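Local structure of methyl-accepting/DNA response regulator (3D6W) at residues Y44-F49 against F58-R63. The protein probably binds DNA through this LytTR domain, as part of a response regulator in a phosphorelay signalling pathway. Numbering follows the deposited sequence.
Sequences YSLQEF and FIRCHR. With FMT (formic acid), chain E.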
ATOM      1  N   TYR A  44      15.494 -13.448  17.574  1.00 64.49           N
ATOM      2  CA  TYR A  44      16.511 -12.585  16.964  1.00 63.96           C
ATOM      3  C   TYR A  44      16.835 -11.438  17.864  1.00 62.69           C
ATOM      4  O   TYR A  44      16.004 -10.997  18.636  1.00 62.31           O
ATOM      5  CB  TYR A  44      16.065 -11.997  15.626  1.00 65.08           C
ATOM      6  CG  TYR A  44      15.856 -12.950  14.495  1.00 65.75           C
ATOM      7  CD1 TYR A  44      16.373 -14.237  14.503  1.00 67.27           C
ATOM      8  CD2 TYR A  44      15.137 -12.546  13.389  1.00 68.59           C
ATOM      9  CE1 TYR A  44      16.148 -15.099  13.450  1.00 67.96           C
ATOM     10  CE2 TYR A  44      14.910 -13.409  12.325  1.00 68.78           C
ATOM     11  CZ  TYR A  44      15.416 -14.669  12.367  1.00 67.12           C
ATOM     12  OH  TYR A  44      15.170 -15.488  11.307  1.00 68.22           O
ATOM     13  N   SER A  45      18.054 -10.934  17.723  1.00 61.92           N
ATOM     14  CA  SER A  45      18.557  -9.858  18.560  1.00 61.21           C
ATOM     15  C   SER A  45      18.113  -8.584  17.882  1.00 60.89           C
ATOM     16  O   SER A  45      17.607  -8.618  16.766  1.00 60.84           O
ATOM     17  CB  SER A  45      20.098  -9.920  18.654  1.00 60.63           C
ATOM     18  OG  SER A  45      20.677  -9.596  17.404  1.00 61.26           O
ATOM     19  N   LEU A  46      18.301  -7.463  18.561  1.00 60.97           N
ATOM     20  CA  LEU A  46      17.948  -6.164  18.014  1.00 60.86           C
ATOM     21  C   LEU A  46      18.847  -5.822  16.846  1.00 61.40           C
ATOM     22  O   LEU A  46      18.458  -5.109  15.902  1.00 61.30           O
ATOM     23  CB  LEU A  46      18.030  -5.094  19.096  1.00 60.45           C
ATOM     24  CG  LEU A  46      16.953  -5.088  20.181  1.00 59.06           C
ATOM     25  CD1 LEU A  46      17.046  -3.788  20.907  1.00 56.63           C
ATOM     26  CD2 LEU A  46      15.509  -5.318  19.645  1.00 56.73           C
ATOM     27  N   GLN A  47      20.057  -6.362  16.896  1.00 62.21           N
ATOM     28  CA  GLN A  47      20.994  -6.200  15.801  1.00 61.91           C
ATOM     29  C   GLN A  47      20.469  -6.904  14.536  1.00 61.17           C
ATOM     30  O   GLN A  47      20.479  -6.322  13.440  1.00 59.89           O
ATOM     31  CB  GLN A  47      22.388  -6.675  16.220  1.00 61.58           C
ATOM     32  CG  GLN A  47      23.473  -6.305  15.185  1.00 63.42           C
ATOM     33  CD  GLN A  47      24.813  -7.015  15.421  1.00 64.22           C
ATOM     34  OE1 GLN A  47      25.855  -6.563  14.956  1.00 70.90           O
ATOM     35  NE2 GLN A  47      24.777  -8.139  16.107  1.00 65.38           N
ATOM     36  N   GLU A  48      20.002  -8.144  14.695  1.00 61.05           N
ATOM     37  CA  GLU A  48      19.409  -8.884  13.590  1.00 61.50           C
ATOM     38  C   GLU A  48      18.145  -8.222  13.047  1.00 60.76           C
ATOM     39  O   GLU A  48      17.991  -8.057  11.833  1.00 60.41           O
ATOM     40  CB  GLU A  48      19.138 -10.323  13.982  1.00 61.77           C
ATOM     41  CG  GLU A  48      20.476 -11.122  14.058  1.00 64.39           C
ATOM     42  CD  GLU A  48      20.447 -12.430  14.891  1.00 63.87           C
ATOM     43  OE1 GLU A  48      19.563 -12.659  15.761  1.00 63.24           O
ATOM     44  OE2 GLU A  48      21.386 -13.216  14.659  1.00 68.21           O
ATOM     45  N   PHE A  49      17.249  -7.825  13.931  1.00 60.08           N
ATOM     46  CA  PHE A  49      16.081  -7.061  13.506  1.00 59.74           C
ATOM     47  C   PHE A  49      16.425  -5.771  12.757  1.00 59.52           C
ATOM     48  O   PHE A  49      15.709  -5.395  11.851  1.00 59.32           O
ATOM     49  CB  PHE A  49      15.153  -6.753  14.690  1.00 59.41           C
ATOM     50  CG  PHE A  49      14.176  -7.840  14.988  1.00 58.45           C
ATOM     51  CD1 PHE A  49      13.147  -8.110  14.119  1.00 59.31           C
ATOM     52  CD2 PHE A  49      14.277  -8.588  16.139  1.00 59.28           C
ATOM     53  CE1 PHE A  49      12.222  -9.121  14.392  1.00 59.58           C
ATOM     54  CE2 PHE A  49      13.361  -9.585  16.418  1.00 58.97           C
ATOM     55  CZ  PHE A  49      12.335  -9.845  15.544  1.00 58.62           C
ATOM     56  N   PHE A  58      11.377   1.591  10.796  1.00 59.09           N
ATOM     57  CA  PHE A  58      11.979   1.144  12.054  1.00 58.06           C
ATOM     58  C   PHE A  58      13.314   1.834  12.288  1.00 57.54           C
ATOM     59  O   PHE A  58      14.066   2.026  11.377  1.00 56.74           O
ATOM     60  CB  PHE A  58      12.103  -0.386  12.035  1.00 57.04           C
ATOM     61  CG  PHE A  58      10.752  -1.088  12.067  1.00 57.21           C
ATOM     62  CD1 PHE A  58      10.097  -1.423  10.890  1.00 58.12           C
ATOM     63  CD2 PHE A  58      10.101  -1.333  13.274  1.00 56.05           C
ATOM     64  CE1 PHE A  58       8.841  -2.039  10.913  1.00 56.66           C
ATOM     65  CE2 PHE A  58       8.874  -1.927  13.308  1.00 55.56           C
ATOM     66  CZ  PHE A  58       8.235  -2.284  12.126  1.00 57.10           C
ATOM     67  N   ILE A  59      13.566   2.269  13.524  1.00 58.38           N
ATOM     68  CA  ILE A  59      14.852   2.857  13.902  1.00 58.40           C
ATOM     69  C   ILE A  59      15.294   2.405  15.290  1.00 57.04           C
ATOM     70  O   ILE A  59      14.558   2.516  16.239  1.00 57.12           O
ATOM     71  CB  ILE A  59      14.832   4.435  13.822  1.00 58.94           C
ATOM     72  CG1 ILE A  59      16.256   5.004  14.020  1.00 59.95           C
ATOM     73  CG2 ILE A  59      13.929   5.039  14.895  1.00 61.49           C
ATOM     74  CD1 ILE A  59      16.434   6.454  13.601  1.00 59.51           C
ATOM     75  N   ARG A  60      16.505   1.879  15.386  1.00 56.09           N
ATOM     76  CA  ARG A  60      17.208   1.768  16.646  1.00 55.43           C
ATOM     77  C   ARG A  60      17.408   3.142  17.300  1.00 55.43           C
ATOM     78  O   ARG A  60      18.091   4.015  16.770  1.00 54.84           O
ATOM     79  CB  ARG A  60      18.562   1.093  16.457  1.00 55.35           C
ATOM     80  CG  ARG A  60      19.185   0.632  17.762  1.00 54.80           C
ATOM     81  CD  ARG A  60      18.647  -0.708  18.198  1.00 54.03           C
ATOM     82  NE  ARG A  60      19.447  -1.279  19.277  1.00 54.40           N
ATOM     83  CZ  ARG A  60      20.509  -2.071  19.127  1.00 54.54           C
ATOM     84  NH1 ARG A  60      20.937  -2.444  17.930  1.00 53.75           N
ATOM     85  NH2 ARG A  60      21.124  -2.546  20.198  1.00 52.56           N
ATOM     86  N   CYS A  61      16.809   3.304  18.483  1.00 55.76           N
ATOM     87  CA  CYS A  61      16.835   4.570  19.196  1.00 55.48           C
ATOM     88  C   CYS A  61      17.460   4.491  20.579  1.00 55.23           C
ATOM     89  O   CYS A  61      17.559   5.490  21.269  1.00 55.26           O
ATOM     90  CB  CYS A  61      15.414   5.125  19.281  1.00 55.58           C
ATOM     91  SG  CYS A  61      14.276   4.153  20.231  1.00 53.65           S
ATOM     92  N   HIS A  62      17.916   3.307  20.957  1.00 55.99           N
ATOM     93  CA  HIS A  62      18.404   3.028  22.300  1.00 56.21           C
ATOM     94  C   HIS A  62      19.010   1.645  22.174  1.00 56.71           C
ATOM     95  O   HIS A  62      18.555   0.887  21.352  1.00 56.13           O
ATOM     96  CB  HIS A  62      17.198   3.018  23.236  1.00 55.80           C
ATOM     97  CG  HIS A  62      17.528   2.939  24.693  1.00 55.15           C
ATOM     98  ND1 HIS A  62      17.991   1.788  25.293  1.00 55.71           N
ATOM     99  CD2 HIS A  62      17.375   3.845  25.688  1.00 55.19           C
ATOM    100  CE1 HIS A  62      18.119   1.990  26.589  1.00 57.18           C
ATOM    101  NE2 HIS A  62      17.741   3.225  26.861  1.00 56.36           N
ATOM    102  N   ARG A  63      20.022   1.313  22.982  1.00 58.44           N
ATOM    103  CA  ARG A  63      20.661  -0.021  22.966  1.00 59.37           C
ATOM    104  C   ARG A  63      19.688  -1.149  23.234  1.00 58.79           C
ATOM    105  O   ARG A  63      19.970  -2.295  22.915  1.00 59.46           O
ATOM    106  CB  ARG A  63      21.848  -0.110  23.962  1.00 60.11           C
ATOM    107  CG  ARG A  63      21.482  -0.008  25.446  1.00 62.74           C
ATOM    108  CD  ARG A  63      22.644  -0.416  26.400  1.00 65.11           C
ATOM    109  NE  ARG A  63      22.039  -1.229  27.464  1.00 73.56           N
ATOM    110  CZ  ARG A  63      22.245  -2.532  27.672  1.00 75.10           C
ATOM    111  NH1 ARG A  63      23.137  -3.223  26.977  1.00 78.37           N
ATOM    112  NH2 ARG A  63      21.572  -3.146  28.626  1.00 74.99           N
TER
HETATM  113  C   FMT E 304      22.507   3.319  25.089  1.00 46.32           C
HETATM  114  O1  FMT E 304      22.919   4.337  25.692  1.00 47.22           O
HETATM  115  O2  FMT E 304      21.603   3.428  24.233  1.00 45.29           O
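Leu46, in the first turn of helix 46-52, faces Arg60 of strand 58-62 with their CA atoms 8.1 Å apart, a spacing bridged by side chains without any hydrogen bond between the two segments. Within this LytTR domain the strand is the outermost, next to 65-68, of a five-stranded antiparallel sheet, and the helix reaches that sheet through Leu46 and Phe49, which rest on Leu24 of the central strand 21-27. A capping box starts the helix: Ser45 OG accepts from Glu48 N (3.1 Å), while Ser45 N donates in return to Glu48 OE1, meeting that oxygen on its anti side, somewhat out of the carboxylate plane.

Leu46 and Arg60 carry the contact, their side chains crossing at about a right angle. Leu46 CB sits over the centre of one face of the Arg60 guanidinium, 3.9 Å from CZ, and the CD1 methyl reaches on to NE and to the carbonyl oxygen of Arg63. Arg60 leaves the strand with CG anti to the backbone N, and a bend at chi2 (83°) then brings its head beside the backbone of His62 and Arg63.

Three nitrogens of the Arg60 guanidinium fix the plane of the group. NE donates to His62 O in a bent bond (135° at the hydrogen), NH1 forms a salt bridge with Glu50, one turn after Leu46 on helix 46-52, and Arg60 NH2 donates to Arg63 O over 3.0 Å. This last bond is nearly straight at 166°, with the oxygen close to the guanidinium plane but NH2 standing above the plane of the Arg63 carbonyl.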